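Local structure of beta-glucosidase (Chaetomella raphigera, 6JXG) at residues A192-I197 with L223-F228; V325-A330 with G508-N513; L352-Q357 with I433-A438; S578-Q583 with V620-T625; V631-I636 with K648-F653. The protein probably hydrolyses terminal, non-reducing beta-D-glucosyl residues with release of beta-D-glucose, as a secreted family 3 glycoside hydrolase acting in cellulose degradation. All coordinates share one frame; numbering follows the deposited sequence.

Interaction 1: residues A192-I197 with L223-F228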
# COMPACT_ATOMS: atom_id res chain seq x y z
N ALA A 192 7.79 10.38 -9.44
CA ALA A 192 6.86 9.93 -10.43
C ALA A 192 5.76 10.99 -10.78
O ALA A 192 4.74 10.64 -11.28
CB ALA A 192 6.20 8.64 -9.97
N ASN A 193 5.92 12.22 -10.34
CA ASN A 193 5.02 13.38 -10.72
C ASN A 193 3.65 13.25 -10.13
O ASN A 193 2.67 13.72 -10.67
CB ASN A 193 4.96 13.58 -12.22
CG ASN A 193 6.27 14.14 -12.76
OD1 ASN A 193 6.89 15.01 -12.15
ND2 ASN A 193 6.73 13.57 -13.85
N VAL A 194 3.59 12.64 -8.96
CA VAL A 194 2.32 12.69 -8.18
C VAL A 194 1.73 14.11 -8.10
O VAL A 194 2.40 15.11 -7.80
CB VAL A 194 2.40 11.99 -6.83
CG1 VAL A 194 3.00 12.90 -5.78
CG2 VAL A 194 1.01 11.51 -6.35
N ALA A 195 0.44 14.19 -8.39
CA ALA A 195 -0.24 15.52 -8.46
C ALA A 195 -0.44 16.20 -7.13
O ALA A 195 -0.46 17.46 -7.03
CB ALA A 195 -1.59 15.34 -9.18
N SER A 196 -0.65 15.38 -6.09
CA SER A 196 -1.00 15.90 -4.75
C SER A 196 -0.48 14.98 -3.64
O SER A 196 -0.19 13.80 -3.88
CB SER A 196 -2.53 16.11 -4.58
OG SER A 196 -3.21 14.89 -4.60
N ILE A 197 -0.34 15.55 -2.46
CA ILE A 197 0.06 14.78 -1.28
C ILE A 197 -0.83 15.25 -0.17
O ILE A 197 -1.16 16.44 -0.09
CB ILE A 197 1.55 15.09 -0.93
CG1 ILE A 197 2.51 14.47 -1.98
CG2 ILE A 197 1.85 14.64 0.47
CD1 ILE A 197 3.90 14.99 -1.88
N LEU A 223 12.53 18.14 -1.74
CA LEU A 223 12.03 17.26 -2.76
C LEU A 223 11.42 18.02 -4.00
O LEU A 223 11.03 17.37 -4.96
CB LEU A 223 11.09 16.23 -2.14
CG LEU A 223 11.71 15.32 -1.04
CD1 LEU A 223 10.67 14.40 -0.50
CD2 LEU A 223 12.86 14.52 -1.66
N ASP A 224 11.37 19.37 -3.96
CA ASP A 224 10.96 20.17 -5.10
C ASP A 224 9.62 19.75 -5.69
O ASP A 224 9.42 19.77 -6.91
CB ASP A 224 12.07 20.11 -6.13
CG ASP A 224 12.04 21.29 -7.10
OD1 ASP A 224 12.47 21.06 -8.24
OD2 ASP A 224 11.51 22.35 -6.74
N PHE A 225 8.70 19.42 -4.79
CA PHE A 225 7.40 18.99 -5.19
C PHE A 225 6.65 20.16 -5.87
O PHE A 225 6.55 21.28 -5.29
CB PHE A 225 6.68 18.53 -3.94
CG PHE A 225 5.22 18.17 -4.15
CD1 PHE A 225 4.83 17.21 -5.09
CD2 PHE A 225 4.23 18.75 -3.35
CE1 PHE A 225 3.46 16.86 -5.24
CE2 PHE A 225 2.88 18.44 -3.57
CZ PHE A 225 2.52 17.49 -4.47
N GLN A 226 6.12 19.91 -7.05
CA GLN A 226 5.45 20.94 -7.86
C GLN A 226 3.92 20.94 -7.76
O GLN A 226 3.30 21.95 -8.13
CB GLN A 226 5.86 20.83 -9.32
CG GLN A 226 7.35 20.96 -9.59
CD GLN A 226 7.81 22.35 -9.27
OE1 GLN A 226 7.23 23.34 -9.77
NE2 GLN A 226 8.83 22.47 -8.42
N GLY A 227 3.31 19.88 -7.19
CA GLY A 227 1.90 19.84 -6.93
C GLY A 227 1.44 20.53 -5.64
O GLY A 227 2.10 21.44 -5.08
N PHE A 228 0.33 20.04 -5.13
CA PHE A 228 -0.35 20.69 -4.07
C PHE A 228 -0.56 19.71 -2.91
O PHE A 228 -0.62 18.50 -3.11
CB PHE A 228 -1.65 21.33 -4.50
CG PHE A 228 -2.73 20.38 -4.80
CD1 PHE A 228 -3.67 20.04 -3.83
CD2 PHE A 228 -2.86 19.87 -6.12
CE1 PHE A 228 -4.69 19.17 -4.13
CE2 PHE A 228 -3.90 19.03 -6.43
CZ PHE A 228 -4.86 18.68 -5.45

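Interaction 2: residues V325-A330 with G508-N513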
# COMPACT_ATOMS: atom_id res chain seq x y z
N VAL A 325 -7.37 -7.70 -13.89
CA VAL A 325 -6.22 -7.37 -13.04
C VAL A 325 -6.57 -7.62 -11.58
O VAL A 325 -5.71 -8.04 -10.85
CB VAL A 325 -5.69 -5.92 -13.27
CG1 VAL A 325 -6.65 -4.88 -12.76
CG2 VAL A 325 -4.35 -5.77 -12.56
N ALA A 326 -7.82 -7.42 -11.17
CA ALA A 326 -8.23 -7.75 -9.82
C ALA A 326 -7.99 -9.27 -9.49
O ALA A 326 -7.42 -9.64 -8.45
CB ALA A 326 -9.64 -7.29 -9.54
N ARG A 327 -8.37 -10.13 -10.42
CA ARG A 327 -8.12 -11.55 -10.27
C ARG A 327 -6.63 -11.88 -10.29
O ARG A 327 -6.16 -12.71 -9.50
CB ARG A 327 -8.84 -12.35 -11.34
CG ARG A 327 -8.79 -13.86 -11.04
CD ARG A 327 -9.56 -14.58 -12.09
NE ARG A 327 -9.46 -16.03 -11.90
CZ ARG A 327 -10.35 -16.88 -12.38
NH1 ARG A 327 -11.43 -16.45 -13.02
NH2 ARG A 327 -10.18 -18.19 -12.20
N ALA A 328 -5.86 -11.26 -11.18
CA ALA A 328 -4.46 -11.60 -11.29
C ALA A 328 -3.69 -11.25 -10.00
O ALA A 328 -2.85 -12.03 -9.56
CB ALA A 328 -3.83 -10.94 -12.51
N ILE A 329 -4.03 -10.13 -9.36
CA ILE A 329 -3.43 -9.78 -8.06
C ILE A 329 -3.94 -10.62 -6.90
O ILE A 329 -3.15 -10.99 -6.03
CB ILE A 329 -3.60 -8.27 -7.81
CG1 ILE A 329 -2.78 -7.49 -8.86
CG2 ILE A 329 -3.25 -7.90 -6.37
CD1 ILE A 329 -3.03 -6.04 -8.95
N ALA A 330 -5.23 -10.96 -6.87
CA ALA A 330 -5.78 -11.87 -5.87
C ALA A 330 -5.07 -13.20 -5.95
O ALA A 330 -4.81 -13.83 -4.94
CB ALA A 330 -7.26 -12.09 -6.07
N GLY A 508 -9.91 -8.30 -2.36
CA GLY A 508 -10.94 -7.68 -3.16
C GLY A 508 -11.89 -8.68 -3.79
O GLY A 508 -11.91 -9.88 -3.44
N GLN A 509 -12.63 -8.19 -4.80
CA GLN A 509 -13.80 -8.90 -5.33
C GLN A 509 -13.54 -10.27 -5.92
O GLN A 509 -14.43 -11.17 -5.85
CB GLN A 509 -14.55 -8.04 -6.36
CG GLN A 509 -13.78 -7.78 -7.67
CD GLN A 509 -14.42 -6.68 -8.49
OE1 GLN A 509 -14.78 -5.63 -7.97
NE2 GLN A 509 -14.59 -6.93 -9.79
N GLU A 510 -12.36 -10.41 -6.52
CA GLU A 510 -12.00 -11.69 -7.12
C GLU A 510 -11.26 -12.69 -6.21
O GLU A 510 -10.88 -13.77 -6.66
CB GLU A 510 -11.21 -11.44 -8.42
CG GLU A 510 -12.14 -11.00 -9.55
CD GLU A 510 -12.90 -12.10 -10.26
OE1 GLU A 510 -12.35 -13.25 -10.43
OE2 GLU A 510 -14.05 -11.81 -10.66
N SER A 511 -11.20 -12.38 -4.92
CA SER A 511 -10.48 -13.18 -3.91
C SER A 511 -10.56 -14.71 -4.13
O SER A 511 -9.54 -15.38 -4.31
CB SER A 511 -11.01 -12.82 -2.48
OG SER A 511 -10.37 -13.59 -1.48
N GLY A 512 -11.76 -15.25 -4.04
CA GLY A 512 -11.97 -16.68 -4.09
C GLY A 512 -11.57 -17.30 -5.43
O GLY A 512 -11.12 -18.47 -5.46
N ASN A 513 -11.66 -16.54 -6.53
CA ASN A 513 -11.10 -17.02 -7.82
C ASN A 513 -9.57 -17.12 -7.83
O ASN A 513 -8.96 -18.17 -8.22
CB ASN A 513 -11.61 -16.21 -9.00
CG ASN A 513 -13.03 -16.60 -9.38
OD1 ASN A 513 -13.43 -17.75 -9.18
ND2 ASN A 513 -13.75 -15.69 -9.98
O HOH W 1 -9.84 -8.91 -6.62
O HOH W 2 -12.52 -13.61 -13.15

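Interaction 3: residues L352-Q357 with I433-A438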
# COMPACT_ATOMS: atom_id res chain seq x y z
N LEU A 352 -13.88 -33.39 0.82
CA LEU A 352 -13.23 -32.17 1.29
C LEU A 352 -14.15 -31.46 2.25
O LEU A 352 -15.27 -31.19 1.89
CB LEU A 352 -13.02 -31.29 0.07
CG LEU A 352 -11.78 -30.50 -0.23
CD1 LEU A 352 -10.46 -31.13 0.16
CD2 LEU A 352 -11.82 -30.19 -1.73
N ALA A 353 -13.74 -31.27 3.48
CA ALA A 353 -14.49 -30.45 4.41
C ALA A 353 -14.10 -28.96 4.23
O ALA A 353 -12.90 -28.65 3.99
CB ALA A 353 -14.21 -30.91 5.87
N ILE A 354 -15.09 -28.07 4.32
CA ILE A 354 -14.90 -26.60 4.10
C ILE A 354 -15.37 -25.91 5.38
O ILE A 354 -16.57 -26.00 5.74
CB ILE A 354 -15.59 -26.11 2.82
CG1 ILE A 354 -15.08 -26.89 1.60
CG2 ILE A 354 -15.49 -24.58 2.63
CD1 ILE A 354 -13.67 -26.65 1.12
N ILE A 355 -14.41 -25.33 6.13
CA ILE A 355 -14.66 -24.94 7.51
C ILE A 355 -14.31 -23.46 7.74
O ILE A 355 -13.24 -23.02 7.40
CB ILE A 355 -13.85 -25.85 8.49
CG1 ILE A 355 -14.22 -27.30 8.26
CG2 ILE A 355 -14.04 -25.44 9.95
CD1 ILE A 355 -13.17 -28.27 8.73
N GLY A 356 -15.19 -22.75 8.43
CA GLY A 356 -14.96 -21.36 8.76
C GLY A 356 -15.88 -20.46 8.03
O GLY A 356 -16.13 -20.67 6.87
N GLN A 357 -16.32 -19.40 8.69
CA GLN A 357 -17.22 -18.45 8.06
C GLN A 357 -16.49 -17.67 6.99
O GLN A 357 -17.14 -17.13 6.14
CB GLN A 357 -17.82 -17.46 9.08
CG GLN A 357 -16.88 -16.57 9.80
CD GLN A 357 -17.58 -15.44 10.47
OE1 GLN A 357 -18.53 -14.83 9.89
NE2 GLN A 357 -17.22 -15.17 11.69
N ILE A 433 -10.13 -28.11 4.64
CA ILE A 433 -9.59 -26.76 4.42
C ILE A 433 -10.35 -25.82 5.36
O ILE A 433 -11.61 -25.76 5.32
CB ILE A 433 -9.80 -26.24 2.98
CG1 ILE A 433 -9.45 -27.32 1.93
CG2 ILE A 433 -9.06 -24.94 2.82
CD1 ILE A 433 -9.69 -26.97 0.46
N VAL A 434 -9.58 -25.16 6.23
CA VAL A 434 -10.10 -24.33 7.25
C VAL A 434 -9.64 -22.86 6.98
O VAL A 434 -8.48 -22.60 6.70
CB VAL A 434 -9.70 -24.84 8.67
CG1 VAL A 434 -8.20 -25.01 8.83
CG2 VAL A 434 -10.22 -23.94 9.76
N PHE A 435 -10.58 -21.93 7.14
CA PHE A 435 -10.48 -20.55 6.69
C PHE A 435 -10.55 -19.65 7.91
O PHE A 435 -11.54 -19.65 8.65
CB PHE A 435 -11.65 -20.24 5.72
CG PHE A 435 -11.58 -20.97 4.41
CD1 PHE A 435 -11.03 -20.36 3.28
CD2 PHE A 435 -11.98 -22.27 4.31
CE1 PHE A 435 -10.94 -21.05 2.08
CE2 PHE A 435 -11.88 -22.96 3.09
CZ PHE A 435 -11.35 -22.35 1.99
N ILE A 436 -9.50 -18.88 8.13
CA ILE A 436 -9.37 -18.00 9.25
C ILE A 436 -8.92 -16.63 8.78
O ILE A 436 -8.33 -16.49 7.69
CB ILE A 436 -8.44 -18.55 10.35
CG1 ILE A 436 -7.02 -18.81 9.84
CG2 ILE A 436 -9.04 -19.81 10.92
CD1 ILE A 436 -5.95 -19.01 10.89
N THR A 437 -9.11 -15.65 9.65
CA THR A 437 -8.85 -14.22 9.32
C THR A 437 -8.18 -13.41 10.40
O THR A 437 -8.06 -13.80 11.57
CB THR A 437 -10.20 -13.50 9.04
OG1 THR A 437 -11.04 -13.63 10.20
CG2 THR A 437 -10.89 -14.11 7.86
N ALA A 438 -7.71 -12.23 10.01
CA ALA A 438 -7.45 -11.17 10.95
C ALA A 438 -7.72 -9.83 10.26
O ALA A 438 -7.33 -9.66 9.12
CB ALA A 438 -6.03 -11.23 11.50

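Interaction 4: residues S578-Q583 with V620-T625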
# COMPACT_ATOMS: atom_id res chain seq x y z
N SER A 578 6.71 -22.19 -3.75
CA SER A 578 6.13 -22.40 -5.05
C SER A 578 5.78 -23.89 -5.15
O SER A 578 6.09 -24.63 -4.24
CB SER A 578 7.17 -21.99 -6.05
OG SER A 578 6.84 -22.34 -7.36
N TYR A 579 5.13 -24.32 -6.22
CA TYR A 579 4.90 -25.75 -6.46
C TYR A 579 6.10 -26.26 -7.23
O TYR A 579 6.14 -27.44 -7.50
CB TYR A 579 3.65 -25.96 -7.30
CG TYR A 579 2.35 -25.66 -6.58
CD1 TYR A 579 2.26 -25.68 -5.17
CD2 TYR A 579 1.24 -25.30 -7.28
CE1 TYR A 579 1.06 -25.42 -4.51
CE2 TYR A 579 0.04 -25.05 -6.62
CZ TYR A 579 -0.05 -25.10 -5.25
OH TYR A 579 -1.28 -24.83 -4.68
N THR A 580 7.04 -25.38 -7.65
CA THR A 580 8.37 -25.81 -8.06
C THR A 580 9.51 -25.26 -7.22
O THR A 580 9.30 -24.71 -6.16
CB THR A 580 8.93 -25.21 -9.37
OG1 THR A 580 8.28 -24.01 -9.83
CG2 THR A 580 9.27 -26.17 -10.27
N THR A 581 10.74 -25.48 -7.72
CA THR A 581 11.97 -24.98 -7.10
C THR A 581 12.77 -24.22 -8.11
O THR A 581 12.65 -24.44 -9.30
CB THR A 581 12.84 -26.17 -6.56
OG1 THR A 581 13.14 -27.11 -7.62
CG2 THR A 581 12.14 -26.88 -5.44
N PHE A 582 13.60 -23.31 -7.64
CA PHE A 582 14.45 -22.51 -8.48
C PHE A 582 15.90 -22.55 -7.98
O PHE A 582 16.20 -22.64 -6.78
CB PHE A 582 13.94 -21.08 -8.44
CG PHE A 582 12.55 -20.95 -8.91
CD1 PHE A 582 12.28 -20.77 -10.25
CD2 PHE A 582 11.50 -20.99 -8.01
CE1 PHE A 582 10.96 -20.64 -10.70
CE2 PHE A 582 10.20 -20.88 -8.44
CZ PHE A 582 9.93 -20.70 -9.78
N GLN A 583 16.81 -22.48 -8.94
CA GLN A 583 18.23 -22.42 -8.69
C GLN A 583 18.83 -21.18 -9.29
O GLN A 583 18.41 -20.75 -10.35
CB GLN A 583 18.93 -23.64 -9.25
CG GLN A 583 18.60 -24.89 -8.42
CD GLN A 583 19.03 -26.15 -9.14
OE1 GLN A 583 19.42 -26.11 -10.30
NE2 GLN A 583 18.90 -27.27 -8.46
N VAL A 620 18.30 -17.58 -13.32
CA VAL A 620 17.40 -18.34 -12.46
C VAL A 620 16.86 -19.47 -13.33
O VAL A 620 16.55 -19.27 -14.55
CB VAL A 620 16.20 -17.48 -12.03
CG1 VAL A 620 15.23 -18.30 -11.22
CG2 VAL A 620 16.68 -16.29 -11.22
N THR A 621 16.79 -20.65 -12.72
CA THR A 621 16.43 -21.88 -13.40
C THR A 621 15.36 -22.53 -12.61
O THR A 621 15.50 -22.66 -11.40
CB THR A 621 17.63 -22.85 -13.41
OG1 THR A 621 18.67 -22.26 -14.23
CG2 THR A 621 17.23 -24.15 -14.02
N ASN A 622 14.30 -22.94 -13.29
CA ASN A 622 13.26 -23.77 -12.70
C ASN A 622 13.78 -25.19 -12.67
O ASN A 622 13.89 -25.82 -13.72
CB ASN A 622 11.97 -23.69 -13.51
CG ASN A 622 10.83 -24.52 -12.94
OD1 ASN A 622 11.04 -25.43 -12.16
ND2 ASN A 622 9.58 -24.17 -13.33
N SER A 623 14.05 -25.69 -11.46
CA SER A 623 14.70 -26.97 -11.24
C SER A 623 13.64 -28.03 -10.92
O SER A 623 13.98 -29.17 -10.64
CB SER A 623 15.74 -26.83 -10.12
OG SER A 623 15.15 -26.28 -8.97
N GLY A 624 12.35 -27.68 -10.97
CA GLY A 624 11.31 -28.63 -10.62
C GLY A 624 10.53 -29.07 -11.81
O GLY A 624 11.00 -28.96 -12.92
N THR A 625 9.34 -29.59 -11.58
CA THR A 625 8.61 -30.35 -12.63
C THR A 625 7.35 -29.67 -13.07
O THR A 625 6.62 -30.21 -13.93
CB THR A 625 8.20 -31.75 -12.09
OG1 THR A 625 7.35 -31.57 -10.97
CG2 THR A 625 9.39 -32.53 -11.63
O HOH W 3 20.40 -20.94 -12.43
O HOH W 4 16.84 -26.71 -6.62

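Interaction 5: residues V631-I636 with K648-F653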
# COMPACT_ATOMS: atom_id res chain seq x y z
N VAL A 631 10.33 -14.68 -7.59
CA VAL A 631 10.67 -13.29 -7.31
C VAL A 631 12.10 -13.26 -6.80
O VAL A 631 12.36 -13.56 -5.64
CB VAL A 631 9.71 -12.62 -6.27
CG1 VAL A 631 10.09 -11.17 -5.99
CG2 VAL A 631 8.31 -12.67 -6.75
N ALA A 632 13.05 -13.00 -7.71
CA ALA A 632 14.45 -12.82 -7.30
C ALA A 632 14.61 -11.47 -6.63
O ALA A 632 14.04 -10.49 -7.08
CB ALA A 632 15.35 -12.91 -8.46
N GLN A 633 15.42 -11.41 -5.59
CA GLN A 633 15.58 -10.24 -4.73
C GLN A 633 17.03 -9.93 -4.57
O GLN A 633 17.85 -10.87 -4.47
CB GLN A 633 14.98 -10.46 -3.36
CG GLN A 633 13.50 -10.75 -3.46
CD GLN A 633 12.93 -11.47 -2.26
OE1 GLN A 633 13.23 -11.14 -1.13
NE2 GLN A 633 12.06 -12.43 -2.52
N LEU A 634 17.32 -8.62 -4.53
CA LEU A 634 18.65 -8.08 -4.29
C LEU A 634 18.64 -7.24 -3.04
O LEU A 634 17.87 -6.26 -2.96
CB LEU A 634 19.03 -7.12 -5.41
CG LEU A 634 20.46 -6.71 -5.72
CD1 LEU A 634 20.64 -5.31 -6.24
CD2 LEU A 634 21.57 -7.20 -4.85
N TYR A 635 19.54 -7.57 -2.11
CA TYR A 635 19.78 -6.88 -0.84
C TYR A 635 21.26 -6.38 -0.86
O TYR A 635 22.20 -7.05 -1.40
CB TYR A 635 19.54 -7.79 0.38
CG TYR A 635 18.10 -8.26 0.49
CD1 TYR A 635 17.18 -7.58 1.26
CD2 TYR A 635 17.64 -9.34 -0.25
CE1 TYR A 635 15.85 -8.00 1.33
CE2 TYR A 635 16.31 -9.76 -0.19
CZ TYR A 635 15.41 -9.05 0.57
OH TYR A 635 14.09 -9.49 0.59
N ILE A 636 21.42 -5.16 -0.38
CA ILE A 636 22.72 -4.50 -0.37
C ILE A 636 23.18 -4.25 1.05
O ILE A 636 22.39 -3.86 1.92
CB ILE A 636 22.64 -3.22 -1.17
CG1 ILE A 636 22.44 -3.67 -2.64
CG2 ILE A 636 23.86 -2.35 -0.95
CD1 ILE A 636 22.63 -2.62 -3.65
N LYS A 648 21.27 -5.71 5.60
CA LYS A 648 20.76 -5.99 4.26
C LYS A 648 19.58 -5.03 4.02
O LYS A 648 18.66 -4.87 4.88
CB LYS A 648 20.18 -7.44 4.19
CG LYS A 648 21.16 -8.58 3.87
CD LYS A 648 20.51 -9.97 3.90
CE LYS A 648 20.20 -10.38 5.34
NZ LYS A 648 19.85 -11.77 5.69
N GLN A 649 19.55 -4.41 2.86
CA GLN A 649 18.39 -3.55 2.50
C GLN A 649 17.98 -3.88 1.09
O GLN A 649 18.83 -3.86 0.17
CB GLN A 649 18.83 -2.11 2.52
CG GLN A 649 19.04 -1.60 3.92
CD GLN A 649 19.19 -0.12 3.95
OE1 GLN A 649 18.21 0.60 4.09
NE2 GLN A 649 20.39 0.36 3.78
N LEU A 650 16.70 -4.16 0.88
CA LEU A 650 16.21 -4.51 -0.42
C LEU A 650 16.49 -3.37 -1.36
O LEU A 650 16.12 -2.25 -1.02
CB LEU A 650 14.70 -4.73 -0.39
CG LEU A 650 14.12 -5.30 -1.67
CD1 LEU A 650 14.50 -6.72 -2.03
CD2 LEU A 650 12.61 -5.07 -1.83
N ARG A 651 17.15 -3.64 -2.48
CA ARG A 651 17.36 -2.63 -3.53
C ARG A 651 17.08 -3.09 -4.94
O ARG A 651 17.40 -2.38 -5.94
CB ARG A 651 18.79 -2.03 -3.42
CG ARG A 651 19.09 -1.32 -2.11
CD ARG A 651 18.25 -0.07 -1.87
NE ARG A 651 18.80 0.83 -0.88
CZ ARG A 651 18.18 1.30 0.19
NH1 ARG A 651 16.92 0.97 0.48
NH2 ARG A 651 18.82 2.12 0.98
N GLY A 652 16.41 -4.23 -5.07
CA GLY A 652 16.03 -4.72 -6.40
C GLY A 652 15.15 -5.95 -6.27
O GLY A 652 15.28 -6.69 -5.32
N PHE A 653 14.25 -6.12 -7.22
CA PHE A 653 13.51 -7.36 -7.33
C PHE A 653 13.06 -7.51 -8.74
O PHE A 653 12.85 -6.49 -9.44
CB PHE A 653 12.33 -7.41 -6.33
CG PHE A 653 11.32 -6.29 -6.48
CD1 PHE A 653 11.52 -5.07 -5.85
CD2 PHE A 653 10.17 -6.46 -7.23
CE1 PHE A 653 10.63 -4.04 -6.03
CE2 PHE A 653 9.23 -5.46 -7.38
CZ PHE A 653 9.43 -4.23 -6.73
O HOH W 5 22.38 -1.86 3.74

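Interaction 1: residues A192-I197 with L223-F228
Ala195 O draws in several groups. Phe228 N gives it a weak hydrogen bond of 3.3 Å, Gly227 CA adds a CA-H...O contact, and Ser291 OG of helix 278-294 binds it as well. The firmer backbone bond runs from Ile197 N to Phe228 O at 3.0 Å. These two bonds start the parallel pairing of strands 196-199 and 228-231. Helix 214-222 lies between them in the chain, so the pair closes a beta-alpha-beta crossover of the N-terminal domain, which belongs to the TIM-barrel clan. Phe225 fills the corner before the pairing begins. With CG anti to the backbone N (chi1 174°), its ring reaches in under Ile197. Ile197 CD1 sits over the ring centre, 3.7 Å from the Phe225 centroid, and Gly227 N lies over the opposite face. Val194 O meets the ring edge near its plane, 3.3 Å from Phe225 CE1. Replacing Phe225 by an alanine would probably open a gap beneath Ile197 CD1 and leave Val194 CG1 without its aromatic neighbour. Ser196 CB lies over a face of the Phe228 ring, 3.7 Å from its centroid, while Ser196 OG bonds to Ala152 O on the neighbouring strand 151-157.

Interaction 2: residues V325-A330 with G508-N513
Arg327 lies flat against Asn513. Asn513 CB sits over the centre of the guanidinium, 3.6 Å from Arg327 NE, and the amide and guanidinium planes are stacked, only 17° apart. The arginine gets there by an extended chain, with CG anti to the backbone N (chi1 -170°). Glu510 CB packs just as closely on the backbone of Arg327, 3.6 Å from Arg327 CA, and Ala330 CB touches Ser511 CA at 4.0 Å.

The contact joins two helices of the alpha/beta part of the enzyme. Helix 323-332 leads into the edge strand 335-339, and helix 511-519 follows its antiparallel neighbour, strand 498-503. Glu510, the third residue of a type I turn from Gly508 to Ser511, holds the N-cap position of the second helix.

Arg327 and Glu510 attract only at longer range. Arg327 NH1 is 4.2 Å from Glu510 OE1, but this oxygen lies well out of the guanidinium plane, so no N-H points at it. The salt bridge of Arg327 goes instead from NH2 to Asp517.

A hydrogen bond within 508-513 holds the carboxylate. Glu510 OE1 takes a nearly straight bond from Asn513 ND2 at 2.8 Å, met from above the carboxylate plane, while OE2 bonds to Tyr392 OH.

Water supplies the polar links between the segments. One molecule, at the guanidinium edge, accepts from Arg327 NH1 and donates to Glu510 OE1 at 2.7 Å. A second accepts from Glu510 N at 2.9 Å and donates weakly to Ala326 O.

Interaction 3: residues L352-Q357 with I433-A438
Ile433 N donates to Ala353 O at 2.9 Å, and the bond is almost straight (174°). The next rung returns: Ile355 N donates to Ile433 O at 2.9 Å. A third runs from Phe435 N to Ile355 O, again at 2.9 Å. Ile355 O also receives the CA-H of Val434 and meets the Phe435 ring at its edge, 3.4 Å from Phe435 CD2. The backbone of Ile354 is paired on its other side, with Val412 and Ser414 of strand 410-414. This is one of the parallel pairings in the mixed sheet of the C-terminal domain, with helices on both faces. On one face Ile354 and Ile433 lie side by side, CD1 to CD1 at 4.0 Å, and Ile354 CG2 touches Phe435 CE2; helix 396-406 packs there. On the other, Ile355 CG2 meets Val434 CG2 at 4.1 Å beneath helix 463-471. Gly356 follows directly after the strand. A side chain there would run into Phe435 O, and the backbone angles by themselves call for glycine. All the hydrogen bonds between the segments are thus main-chain bonds, wrapped in buried hydrocarbon, so water probably has little chance to compete for them.

Interaction 4: residues S578-Q583 with V620-T625
Phe582 and Val620 form the buried, apolar side of the contact, with Phe582 CD1 4.0 Å from Val620 CG1. Beside them three backbone bonds knit the segments closely. Gln583 N donates to Thr621 O at 2.8 Å, Thr621 N returns a bond to Gln583 O, and Ser623 N reaches Thr581 O at 2.9 Å. Gln583 and Thr621 are a hydrogen-bonded antiparallel pair, Phe582 and Asn622 a non-hydrogen-bonded one. They bring edge strand 582-591 onto strand 612-622, in the three-stranded sheet that strand 663-671 completes. Asn622, with CG anti to its N (chi1 -180°), turns its amide inward, where ND2 donates to Val626 O and Leu658 O. With a leucine here both carbonyls would probably lose the amide donor, and Val626 O would keep only a weak bond from Thr580 OG1. The opposite face is wetter. There the hydroxyls Thr581 OG1 and Ser623 OG bond at 2.6 Å, and the Gln583 amide lies alongside Ser623, with Gln583 CD 3.5 Å from Ser623 CB. A water bridges Gln583 NE2 and Ser623 OG. Another joins Gln583 O to Thr621 OG1, which is also bonded to Ser663.

Interaction 5: residues V631-I636 with K648-F653
Tyr635 and Leu650 meet ring to methyl. Leu650 CD1 lies over one face of the Tyr635 ring, 3.9 Å from its centroid and displaced toward the rim, a CH-pi contact. They sit in the beta hairpin of strands 628-637 and 649-658, in the fibronectin type III-like domain. A classic beta bulge interrupts the pairing: Arg651 and Gly652 both face Leu634. Leu634 O takes a 2.8 Å bond from Arg651 N and a weak one from Gly652 N, while Leu634 N donates to Gly652 O.

The Tyr635 ring is held at its far end too. Its OH donates to Gln633 OE1 at 2.5 Å, in the plane of the amide carbonyl, and Gln633 NE2 bonds to Gly574 O. At the near end Lys648 CB leans on Tyr635 CB at 3.9 Å, while Lys648 NZ goes on to Ser701 O. Leu650 and Phe653 touch helix 131-147 from this face, and the Phe653 ring is edge-to-face with Trp82. Here the domain meets the N-terminal domain, to which that helix belongs.

The other face carries Leu634 and Ile636. Leu634 packs on Phe668 and Leu670 of strand 663-671, in the three-stranded sheet. Ile636 crosses Arg651 at about a right angle, with Ile636 CD1 3.9 Å from Arg651 CB. A bend at chi2 (-65°) folds the Arg651 chain so that Gln649 CB lies over its guanidinium, and Arg651 NE bonds to Asp674 O.

Ile636 N donates to Gln649 O, and a water donates to Ile636 O at 2.7 Å while accepting from Gln649 NE2 at 3.0 Å.

Interaction 1 belongs to the N-terminal barrel domain. Of the other four, interaction 5 comes nearest to it, with centres about 27 Å apart and nearest atoms about 14 Å apart. Interaction 3 is nested within the chain loop that interaction 2 closes, and their nearest atoms are about 8 Å apart. At the Leu352 end of interaction 3 a mannose lies close by; the O-linked mannose is carried by Thr431, so it marks the glycosylated surface and not a substrate pocket. Interactions 4 and 5 follow each other through strands 612-622 and 628-637, with nearest atoms about 5 Å apart. Interaction 5 then reaches back to helix 131-147 of the same N-terminal domain as interaction 1.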